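Local coordinates for protein signal recognition particle receptor FtsY (Sulfolobus acidocaldarius, PDB 5L3W) that is the receptor for the signal recognition particle, here its NG domain, a helical bundle joined to a P-loop GTPase domain of the SRP54 type, at residues 83-88 with 296-301; 142-147 with 167-172. All coordinates share one frame; numbering follows the deposited sequence.

Contact 1: residues 83-88 with 296-301; sequences TLKKSI and SPDWFV
Ile-88 carries the apolar part of this helix-helix packing, its two methyl-bearing branches going to different partners. CG1 stands anti to the carbonyl carbon (chi1 -67°) and delivers CD1 to Val-301 CG2 at 3.7 Å; the other branch, CG2, sits 3.8 Å from Phe-300 CD2, oblique to that ring, and also touches the Pro-297 backbone at CA. Leu-84 is more marginal, with CB 4.5 Å from Val-301 CG2. Pro-297, in the first turn of its helix, lies against the backbone of the other, its CB 3.5 Å from Lys-85 O. The same carbonyl is the hydrogen-bond acceptor of Thr-89 OG1. The packing seats helix 297-304, the C-terminal helix of the NG fold, on helix 73-93 of the helical bundle, with Leu-270 of helix 267-275 touching both Ile-88 and Phe-300. Charge pairing is confined to the partly exposed margin. Lys-85 bends at chi2, which lays CD 3.2 Å from Asp-298 OD1, and again at chi3, and its NZ forms a salt bridge to the same oxygen at 3.6 Å. Ser-296 caps the start of helix 297-304, its OG accepting from Trp-299 N at 3.3 Å.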
loop_
_atom_site.group_PDB
_atom_site.type_symbol
_atom_site.label_atom_id
_atom_site.label_comp_id
_atom_site.label_asym_id
_atom_site.label_seq_id
_atom_site.Cartn_x
_atom_site.Cartn_y
_atom_site.Cartn_z
ATOM N N THR A 83 -4.833 14.601 -13.547
ATOM C CA THR A 83 -5.926 13.639 -13.613
ATOM C C THR A 83 -5.408 12.224 -13.437
ATOM O O THR A 83 -6.022 11.416 -12.729
ATOM C CB THR A 83 -6.661 13.782 -14.942
ATOM O OG1 THR A 83 -6.958 15.168 -15.147
ATOM C CG2 THR A 83 -7.949 12.969 -14.931
ATOM N N LEU A 84 -4.276 11.917 -14.068
ATOM C CA LEU A 84 -3.644 10.611 -13.907
ATOM C C LEU A 84 -3.343 10.337 -12.440
ATOM O O LEU A 84 -3.718 9.287 -11.903
ATOM C CB LEU A 84 -2.364 10.540 -14.748
ATOM C CG LEU A 84 -2.432 10.420 -16.282
ATOM C CD1 LEU A 84 -1.025 10.493 -16.928
ATOM C CD2 LEU A 84 -3.136 9.143 -16.728
ATOM N N LYS A 85 -2.700 11.294 -11.765
ATOM C CA LYS A 85 -2.339 11.125 -10.360
ATOM C C LYS A 85 -3.565 10.947 -9.479
ATOM O O LYS A 85 -3.496 10.267 -8.450
ATOM C CB LYS A 85 -1.511 12.323 -9.876
ATOM C CG LYS A 85 -0.211 12.536 -10.661
ATOM C CD LYS A 85 0.923 13.059 -9.800
ATOM C CE LYS A 85 0.517 14.278 -8.977
ATOM N NZ LYS A 85 1.583 14.646 -7.980
ATOM N N LYS A 86 -4.689 11.548 -9.865
ATOM C CA LYS A 86 -5.918 11.419 -9.093
ATOM C C LYS A 86 -6.588 10.069 -9.314
ATOM O O LYS A 86 -7.085 9.465 -8.356
ATOM C CB LYS A 86 -6.877 12.544 -9.460
ATOM C CG LYS A 86 -8.185 12.561 -8.701
ATOM C CD LYS A 86 -9.092 13.663 -9.260
ATOM C CE LYS A 86 -10.300 13.927 -8.373
ATOM N NZ LYS A 86 -9.946 14.767 -7.188
ATOM N N SER A 87 -6.640 9.601 -10.568
ATOM C CA SER A 87 -7.171 8.267 -10.861
ATOM C C SER A 87 -6.332 7.185 -10.190
ATOM O O SER A 87 -6.873 6.261 -9.579
ATOM C CB SER A 87 -7.201 8.015 -12.371
ATOM O OG SER A 87 -8.003 8.926 -13.079
ATOM N N ILE A 88 -5.002 7.281 -10.312
ATOM C CA ILE A 88 -4.109 6.309 -9.685
ATOM C C ILE A 88 -4.302 6.297 -8.171
ATOM O O ILE A 88 -4.274 5.237 -7.539
ATOM C CB ILE A 88 -2.649 6.605 -10.082
ATOM C CG1 ILE A 88 -2.471 6.337 -11.580
ATOM C CG2 ILE A 88 -1.662 5.718 -9.296
ATOM C CD1 ILE A 88 -1.143 6.813 -12.135
ATOM N N SER A 296 2.342 6.177 -3.844
ATOM C CA SER A 296 2.697 7.356 -4.606
ATOM C C SER A 296 2.169 7.222 -6.023
ATOM O O SER A 296 2.608 6.334 -6.766
ATOM C CB SER A 296 4.210 7.554 -4.628
ATOM O OG SER A 296 4.552 8.543 -5.577
ATOM N N PRO A 297 1.232 8.077 -6.438
ATOM C CA PRO A 297 0.900 8.132 -7.866
ATOM C C PRO A 297 2.112 8.417 -8.735
ATOM O O PRO A 297 2.176 7.908 -9.863
ATOM C CB PRO A 297 -0.145 9.252 -7.937
ATOM C CG PRO A 297 0.092 10.065 -6.731
ATOM C CD PRO A 297 0.531 9.112 -5.670
ATOM N N ASP A 298 3.087 9.198 -8.231
ATOM C CA ASP A 298 4.276 9.563 -9.017
ATOM C C ASP A 298 5.088 8.335 -9.428
ATOM O O ASP A 298 5.611 8.273 -10.544
ATOM C CB ASP A 298 5.162 10.530 -8.222
ATOM C CG ASP A 298 4.628 11.953 -8.219
ATOM O OD1 ASP A 298 4.010 12.363 -9.219
ATOM O OD2 ASP A 298 4.829 12.667 -7.219
ATOM N N TRP A 299 5.211 7.358 -8.532
ATOM C CA TRP A 299 5.810 6.076 -8.885
ATOM C C TRP A 299 5.211 5.500 -10.167
ATOM O O TRP A 299 5.941 5.104 -11.076
ATOM C CB TRP A 299 5.623 5.086 -7.729
ATOM C CG TRP A 299 6.040 3.674 -8.071
ATOM C CD1 TRP A 299 5.305 2.725 -8.747
ATOM C CD2 TRP A 299 7.292 3.060 -7.759
ATOM N NE1 TRP A 299 6.031 1.565 -8.864
ATOM C CE2 TRP A 299 7.251 1.743 -8.261
ATOM C CE3 TRP A 299 8.441 3.494 -7.089
ATOM C CZ2 TRP A 299 8.316 0.859 -8.121
ATOM C CZ3 TRP A 299 9.502 2.612 -6.945
ATOM C CH2 TRP A 299 9.431 1.310 -7.459
ATOM N N PHE A 300 3.875 5.421 -10.244
ATOM C CA PHE A 300 3.235 4.789 -11.392
ATOM C C PHE A 300 3.292 5.661 -12.643
ATOM O O PHE A 300 3.412 5.135 -13.755
ATOM C CB PHE A 300 1.780 4.426 -11.051
ATOM C CG PHE A 300 1.671 3.359 -10.007
ATOM C CD1 PHE A 300 1.782 2.021 -10.353
ATOM C CD2 PHE A 300 1.527 3.691 -8.666
ATOM C CE1 PHE A 300 1.728 1.017 -9.376
ATOM C CE2 PHE A 300 1.459 2.712 -7.689
ATOM C CZ PHE A 300 1.563 1.366 -8.044
ATOM N N VAL A 301 3.201 6.982 -12.494
ATOM C CA VAL A 301 3.280 7.859 -13.659
ATOM C C VAL A 301 4.657 7.772 -14.300
ATOM O O VAL A 301 4.784 7.729 -15.529
ATOM C CB VAL A 301 2.924 9.312 -13.278
ATOM C CG1 VAL A 301 3.114 10.240 -14.479
ATOM C CG2 VAL A 301 1.495 9.380 -12.771
#

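Contact 2: residues 142-147 with 167-172; sequences TIIAAS and VQLIRG
Val-167 meets the neighbouring strand at its start, pressing CG1 to within 3.2 Å of Thr-142 O while CG2 lies 3.7 Å from Thr-142 OG1, a hydroxyl buried here with no polar partner in the model. CG1 also reaches Ile-144 CG1, and both Val-167 and Ile-144 rest on Val-132 of helix 124-137. Gln-168 contributes its carbonyl oxygen, which accepts from Ile-144 N at 3.0 Å, and its CB runs alongside Ile-143 CG2 on the same face of the sheet. The Gln-168 chain then bends at chi2 (86°), bringing NE2 back to a weak hydrogen bond with Leu-169 O. These strands belong to a beta-alpha-beta unit in which helix 152-164 connects 142-146 to 168-170; the latter is an outermost strand of the GTPase-domain sheet, and 142-146 bonds on its other edge to strand 196-200. Leu-169 lies on the same face as Ile-144. CG lies anti to the backbone N (chi1 172°), and from there CD1 reaches across the strand gap, 4.0 Å from both Ile-144 CB and Ala-146 CB, and the side chain also touches Ala-162 of helix 152-164. Ile-170 uses both of its backbone polar groups: its N donates to Ile-144 O at 2.8 Å, and its O receives Ala-146 N at 2.9 Å in an almost straight bond (178° at the hydrogen). Its side chain turns to the opposite face with Ile-143, CG1 lying 4.1 Å from Ile-143 CD1, and packs on Ala-185 of helix 178-191. Arg-171 brings CB near Ala-146 CB, and its side chain makes contact with Gln-155 of helix 152-164.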
loop_
_atom_site.group_PDB
_atom_site.type_symbol
_atom_site.label_atom_id
_atom_site.label_comp_id
_atom_site.label_asym_id
_atom_site.label_seq_id
_atom_site.Cartn_x
_atom_site.Cartn_y
_atom_site.Cartn_z
ATOM N N THR A 142 8.982 0.105 19.222
ATOM C CA THR A 142 8.217 -1.013 18.693
ATOM C C THR A 142 8.731 -2.325 19.259
ATOM O O THR A 142 9.917 -2.466 19.559
ATOM C CB THR A 142 8.298 -1.068 17.164
ATOM O OG1 THR A 142 9.661 -0.882 16.757
ATOM C CG2 THR A 142 7.457 0.009 16.553
ATOM N N ILE A 143 7.831 -3.300 19.379
ATOM C CA ILE A 143 8.235 -4.686 19.550
ATOM C C ILE A 143 7.477 -5.546 18.552
ATOM O O ILE A 143 6.464 -5.138 17.978
ATOM C CB ILE A 143 8.013 -5.220 20.976
ATOM C CG1 ILE A 143 6.532 -5.217 21.331
ATOM C CG2 ILE A 143 8.868 -4.456 21.993
ATOM C CD1 ILE A 143 6.239 -6.064 22.552
ATOM N N ILE A 144 7.995 -6.753 18.353
ATOM C CA ILE A 144 7.423 -7.736 17.445
ATOM C C ILE A 144 6.964 -8.935 18.260
ATOM O O ILE A 144 7.689 -9.408 19.144
ATOM C CB ILE A 144 8.450 -8.176 16.382
ATOM C CG1 ILE A 144 9.089 -6.958 15.720
ATOM C CG2 ILE A 144 7.796 -9.090 15.359
ATOM C CD1 ILE A 144 10.250 -7.303 14.786
ATOM N N ALA A 145 5.774 -9.433 17.958
ATOM C CA ALA A 145 5.294 -10.686 18.527
ATOM C C ALA A 145 5.317 -11.747 17.439
ATOM O O ALA A 145 4.620 -11.620 16.428
ATOM C CB ALA A 145 3.883 -10.535 19.093
ATOM N N ALA A 146 6.118 -12.783 17.631
ATOM C CA ALA A 146 6.241 -13.831 16.616
ATOM C C ALA A 146 5.150 -14.868 16.862
ATOM O O ALA A 146 5.326 -15.802 17.636
ATOM C CB ALA A 146 7.633 -14.452 16.662
ATOM N N SER A 147 4.000 -14.711 16.207
ATOM C CA SER A 147 2.872 -15.600 16.455
ATOM C C SER A 147 2.677 -16.644 15.364
ATOM O O SER A 147 1.685 -17.383 15.404
ATOM C CB SER A 147 1.587 -14.803 16.641
ATOM O OG SER A 147 1.677 -13.993 17.790
ATOM N N VAL A 167 15.467 -4.100 18.398
ATOM C CA VAL A 167 14.071 -4.105 18.815
ATOM C C VAL A 167 13.794 -5.438 19.499
ATOM O O VAL A 167 14.426 -6.453 19.189
ATOM C CB VAL A 167 13.132 -3.858 17.602
ATOM C CG1 VAL A 167 11.744 -4.416 17.837
ATOM C CG2 VAL A 167 13.046 -2.379 17.297
ATOM N N GLN A 168 12.872 -5.425 20.464
ATOM C CA GLN A 168 12.542 -6.627 21.216
ATOM C C GLN A 168 11.613 -7.534 20.419
ATOM O O GLN A 168 10.598 -7.089 19.868
ATOM C CB GLN A 168 11.891 -6.268 22.548
ATOM C CG GLN A 168 11.423 -7.485 23.347
ATOM C CD GLN A 168 12.524 -8.091 24.206
ATOM O OE1 GLN A 168 13.108 -7.411 25.048
ATOM N NE2 GLN A 168 12.814 -9.372 23.992
ATOM N N LEU A 169 11.961 -8.812 20.377
ATOM C CA LEU A 169 11.142 -9.855 19.786
ATOM C C LEU A 169 10.580 -10.709 20.913
ATOM O O LEU A 169 11.342 -11.308 21.672
ATOM C CB LEU A 169 11.974 -10.708 18.831
ATOM C CG LEU A 169 11.335 -11.965 18.246
ATOM C CD1 LEU A 169 10.364 -11.579 17.160
ATOM C CD2 LEU A 169 12.399 -12.930 17.716
ATOM N N ILE A 170 9.259 -10.757 21.030
ATOM C CA ILE A 170 8.606 -11.687 21.943
ATOM C C ILE A 170 8.276 -12.961 21.179
ATOM O O ILE A 170 7.687 -12.921 20.094
ATOM C CB ILE A 170 7.345 -11.069 22.564
ATOM C CG1 ILE A 170 7.704 -9.829 23.390
ATOM C CG2 ILE A 170 6.632 -12.092 23.439
ATOM C CD1 ILE A 170 8.642 -10.109 24.572
ATOM N N ARG A 171 8.684 -14.094 21.728
ATOM C CA ARG A 171 8.458 -15.371 21.080
ATOM C C ARG A 171 8.231 -16.407 22.163
ATOM O O ARG A 171 8.630 -16.227 23.318
ATOM C CB ARG A 171 9.639 -15.777 20.188
ATOM C CG ARG A 171 10.954 -15.899 20.938
ATOM C CD ARG A 171 12.054 -16.410 20.030
ATOM N NE ARG A 171 11.770 -17.760 19.551
ATOM C CZ ARG A 171 12.492 -18.393 18.633
ATOM N NH1 ARG A 171 13.549 -17.802 18.086
ATOM N NH2 ARG A 171 12.155 -19.620 18.258
ATOM N N GLY A 172 7.562 -17.490 21.784
ATOM C CA GLY A 172 7.344 -18.610 22.664
ATOM C C GLY A 172 8.105 -19.829 22.180
ATOM O O GLY A 172 8.819 -19.797 21.182
#

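How the contacts relate
From the N terminus, the chain runs through the earlier helices of the bundle to helix 73-93, where residues 83-88 wait more than two hundred residues for their partner, 296-301. Between them it enters the GTPase domain, and there contact 2 opens at 142-147 and closes at 167-172 after a single helical crossover. Contact 2 thus closes a short local loop that lies wholly within the long one ended by contact 1. The centres are 36 Å apart, on opposite sides of the chain's centre, and the nearest atoms are about 22 Å apart. Contact 1 ties the C-terminal helix to the helical bundle, whereas contact 2 builds one outer edge of the GTPase sheet.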